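Local coordinates for Endoglucanase(Endo-1,4-beta-glucanase)protein (Pseudomonas stutzeri, PDB 6R2J), which probably hydrolyses internal beta-1,4-glycosidic bonds of cellulose, as a family 5 endoglucanase, and binds cellobiose, at residues Gly150-Ala155 with Ala190-Asn195. Residues are numbered along the deposited sequence; the frame is centred on the assembly and turned at random.
Sequences GLWPGA and ANFLIN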
ATOM      1  N   GLY A 150     -19.121  -8.425  -7.334  1.00 10.58           N
ATOM      2  CA  GLY A 150     -19.193  -7.548  -8.481  1.00  8.84           C
ATOM      3  C   GLY A 150     -19.254  -6.088  -8.135  1.00  8.19           C
ATOM      4  O   GLY A 150     -19.466  -5.280  -9.035  1.00 10.75           O
ATOM      5  N   LEU A 151     -19.076  -5.727  -6.866  1.00  7.44           N
ATOM      6  CA  LEU A 151     -19.295  -4.362  -6.436  1.00  7.71           C
ATOM      7  C   LEU A 151     -18.029  -3.528  -6.450  1.00  7.93           C
ATOM      8  O   LEU A 151     -18.133  -2.297  -6.488  1.00  8.28           O
ATOM      9  CB  LEU A 151     -19.853  -4.314  -5.016  1.00  6.60           C
ATOM     10  CG  LEU A 151     -21.246  -4.883  -4.843  1.00  7.22           C
ATOM     11  CD1 LEU A 151     -21.593  -4.902  -3.389  1.00  8.76           C
ATOM     12  CD2 LEU A 151     -22.226  -4.061  -5.658  1.00  7.39           C
ATOM     13  N   TRP A 152     -16.840  -4.150  -6.407  1.00  9.04           N
ATOM     14  CA  TRP A 152     -15.620  -3.353  -6.277  1.00  9.35           C
ATOM     15  C   TRP A 152     -15.398  -2.374  -7.452  1.00 10.58           C
ATOM     16  O   TRP A 152     -15.054  -1.204  -7.200  1.00 11.58           O
ATOM     17  CB  TRP A 152     -14.413  -4.250  -5.949  1.00  9.66           C
ATOM     18  CG  TRP A 152     -13.117  -3.463  -6.057  1.00 10.99           C
ATOM     19  CD1 TRP A 152     -12.052  -3.743  -6.856  1.00 11.89           C
ATOM     20  CD2 TRP A 152     -12.791  -2.217  -5.394  1.00 10.30           C
ATOM     21  NE1 TRP A 152     -11.072  -2.778  -6.709  1.00 12.57           N
ATOM     22  CE2 TRP A 152     -11.505  -1.838  -5.814  1.00 11.83           C
ATOM     23  CE3 TRP A 152     -13.432  -1.421  -4.455  1.00  9.60           C
ATOM     24  CZ2 TRP A 152     -10.882  -0.681  -5.361  1.00 10.62           C
ATOM     25  CZ3 TRP A 152     -12.808  -0.275  -4.015  1.00  9.72           C
ATOM     26  CH2 TRP A 152     -11.552   0.083  -4.470  1.00 10.09           C
ATOM     27  N   PRO A 153     -15.543  -2.769  -8.734  1.00 10.20           N
ATOM     28  CA  PRO A 153     -15.194  -1.824  -9.817  1.00 11.28           C
ATOM     29  C   PRO A 153     -16.015  -0.533  -9.811  1.00 10.89           C
ATOM     30  O   PRO A 153     -15.468   0.557 -10.021  1.00 11.07           O
ATOM     31  CB  PRO A 153     -15.407  -2.667 -11.081  1.00 12.48           C
ATOM     32  CG  PRO A 153     -15.105  -4.109 -10.616  1.00 11.90           C
ATOM     33  CD  PRO A 153     -15.712  -4.153  -9.225  1.00 11.02           C
ATOM     34  N   GLY A 154     -17.322  -0.625  -9.560  1.00  9.35           N
ATOM     35  CA  GLY A 154     -18.134   0.570  -9.433  1.00  8.23           C
ATOM     36  C   GLY A 154     -17.759   1.441  -8.249  1.00  8.94           C
ATOM     37  O   GLY A 154     -17.886   2.670  -8.311  1.00 10.97           O
ATOM     38  N   ALA A 155     -17.364   0.819  -7.136  1.00  8.62           N
ATOM     39  CA  ALA A 155     -16.973   1.585  -5.953  1.00  9.52           C
ATOM     40  C   ALA A 155     -15.692   2.352  -6.220  1.00  9.90           C
ATOM     41  O   ALA A 155     -15.573   3.521  -5.833  1.00 10.49           O
ATOM     42  CB  ALA A 155     -16.768   0.647  -4.762  1.00  8.49           C
ATOM     43  N   ALA A 190      -9.271  -9.138 -15.570  1.00 17.79           N
ATOM     44  CA  ALA A 190      -8.789  -9.189 -16.948  1.00 18.18           C
ATOM     45  C   ALA A 190      -9.163  -7.924 -17.695  1.00 18.21           C
ATOM     46  O   ALA A 190      -8.348  -7.379 -18.458  1.00 19.19           O
ATOM     47  CB  ALA A 190      -9.336 -10.418 -17.675  1.00 20.14           C
ATOM     48  N   ASN A 191     -10.393  -7.437 -17.462  1.00 18.33           N
ATOM     49  CA  ASN A 191     -10.916  -6.224 -18.077  1.00 19.19           C
ATOM     50  C   ASN A 191     -11.211  -5.134 -17.056  1.00 20.47           C
ATOM     51  O   ASN A 191     -12.286  -4.536 -17.087  1.00 22.70           O
ATOM     52  CB  ASN A 191     -12.229  -6.525 -18.778  1.00 18.92           C
ATOM     53  CG  ASN A 191     -12.108  -7.659 -19.756  1.00 20.41           C
ATOM     54  OD1 ASN A 191     -12.299  -8.836 -19.404  1.00 21.18           O
ATOM     55  ND2 ASN A 191     -11.786  -7.316 -21.004  1.00 21.32           N
ATOM     56  N   PHE A 192     -10.287  -4.901 -16.135  1.00 19.94           N
ATOM     57  CA  PHE A 192     -10.452  -3.927 -15.071  1.00 17.28           C
ATOM     58  C   PHE A 192      -9.845  -2.606 -15.549  1.00 15.09           C
ATOM     59  O   PHE A 192      -8.710  -2.571 -16.049  1.00 13.58           O
ATOM     60  CB  PHE A 192      -9.808  -4.494 -13.784  1.00 17.60           C
ATOM     61  CG  PHE A 192      -9.977  -3.620 -12.564  1.00 15.88           C
ATOM     62  CD1 PHE A 192     -11.205  -3.042 -12.259  1.00 16.11           C
ATOM     63  CD2 PHE A 192      -8.889  -3.360 -11.738  1.00 14.40           C
ATOM     64  CE1 PHE A 192     -11.349  -2.208 -11.156  1.00 15.11           C
ATOM     65  CE2 PHE A 192      -9.003  -2.505 -10.649  1.00 15.02           C
ATOM     66  CZ  PHE A 192     -10.243  -1.932 -10.341  1.00 16.07           C
ATOM     67  N   LEU A 193     -10.625  -1.525 -15.433  1.00 14.67           N
ATOM     68  CA  LEU A 193     -10.172  -0.224 -15.923  1.00 14.40           C
ATOM     69  C   LEU A 193     -10.978   0.882 -15.278  1.00 12.30           C
ATOM     70  O   LEU A 193     -12.179   0.999 -15.524  1.00 14.32           O
ATOM     71  CB  LEU A 193     -10.327  -0.132 -17.442  1.00 16.41           C
ATOM     72  CG  LEU A 193      -9.552   1.007 -18.124  1.00 18.52           C
ATOM     73  CD1 LEU A 193      -9.612   0.863 -19.666  1.00 19.65           C
ATOM     74  CD2 LEU A 193     -10.082   2.377 -17.741  1.00 19.34           C
ATOM     75  N   ILE A 194     -10.310   1.718 -14.533  1.00 10.00           N
ATOM     76  CA  ILE A 194     -10.897   2.900 -13.916  1.00  9.42           C
ATOM     77  C   ILE A 194     -10.528   4.128 -14.738  1.00  9.13           C
ATOM     78  O   ILE A 194      -9.400   4.262 -15.229  1.00 10.68           O
ATOM     79  CB  ILE A 194     -10.415   3.032 -12.453  1.00  9.76           C
ATOM     80  CG1 ILE A 194     -10.650   1.715 -11.706  1.00 11.46           C
ATOM     81  CG2 ILE A 194     -11.098   4.191 -11.745  1.00  9.35           C
ATOM     82  CD1 ILE A 194     -12.133   1.378 -11.543  1.00 13.63           C
ATOM     83  N   ASN A 195     -11.469   5.044 -14.867  1.00  9.52           N
ATOM     84  CA  ASN A 195     -11.267   6.228 -15.681  1.00  9.65           C
ATOM     85  C   ASN A 195     -10.700   7.361 -14.833  1.00 10.23           C
ATOM     86  O   ASN A 195     -11.281   7.719 -13.795  1.00 10.67           O
ATOM     87  CB  ASN A 195     -12.599   6.650 -16.277  1.00  9.31           C
ATOM     88  CG  ASN A 195     -13.171   5.615 -17.207  1.00 11.14           C
ATOM     89  OD1 ASN A 195     -12.497   5.138 -18.108  1.00 11.41           O
ATOM     90  ND2 ASN A 195     -14.436   5.244 -16.979  1.00 14.62           N
TER
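P153, in the first turn of helix 152-166, and F192, in the extended loop that leads to strand 201-206, are the closest residues of the two backbones, with their CA atoms 7.4 Å apart. The outer end of the F192 ring meets both P153 and W152, CE1 touching the proline and CZ approaching the indole; CG of F192 is anti to the backbone N (chi1 -176°), which carries the far end of the ring to the start of the helix. P153 meets the edge of this ring near its plane, with P153 CB 4.1 Å from F192 CE1, and P153 CA lies equally close to the same carbon. NE1 of W152 comes obliquely to within 3.8 Å of F192 CZ. The planes of the phenyl ring and the five-membered ring of W152 are inclined at 42° and their centroids are 5.7 Å apart, an oblique pairing. The indole N-H donates to the carbonyl oxygen of E175, at the end of strand 171-175, which helps hold the indole in place beside the phenyl ring. Two residues along the loop, I194 brings the end of its longer branch to the helix backbone, where CD1 of I194 lies 3.8 Å from O of P153. The same side chain also packs on A156, Q157 and V160 in the next turns. In the TIM barrel of family 5, this places the loop against the helix that follows strand 136-140: F192 and I194 both rest on I174 of strand 171-175, while W152, its side chain about 11 Å from a bound glucose unit, packs on M142 and P145, in loops, and on Y119 of helix 116-130.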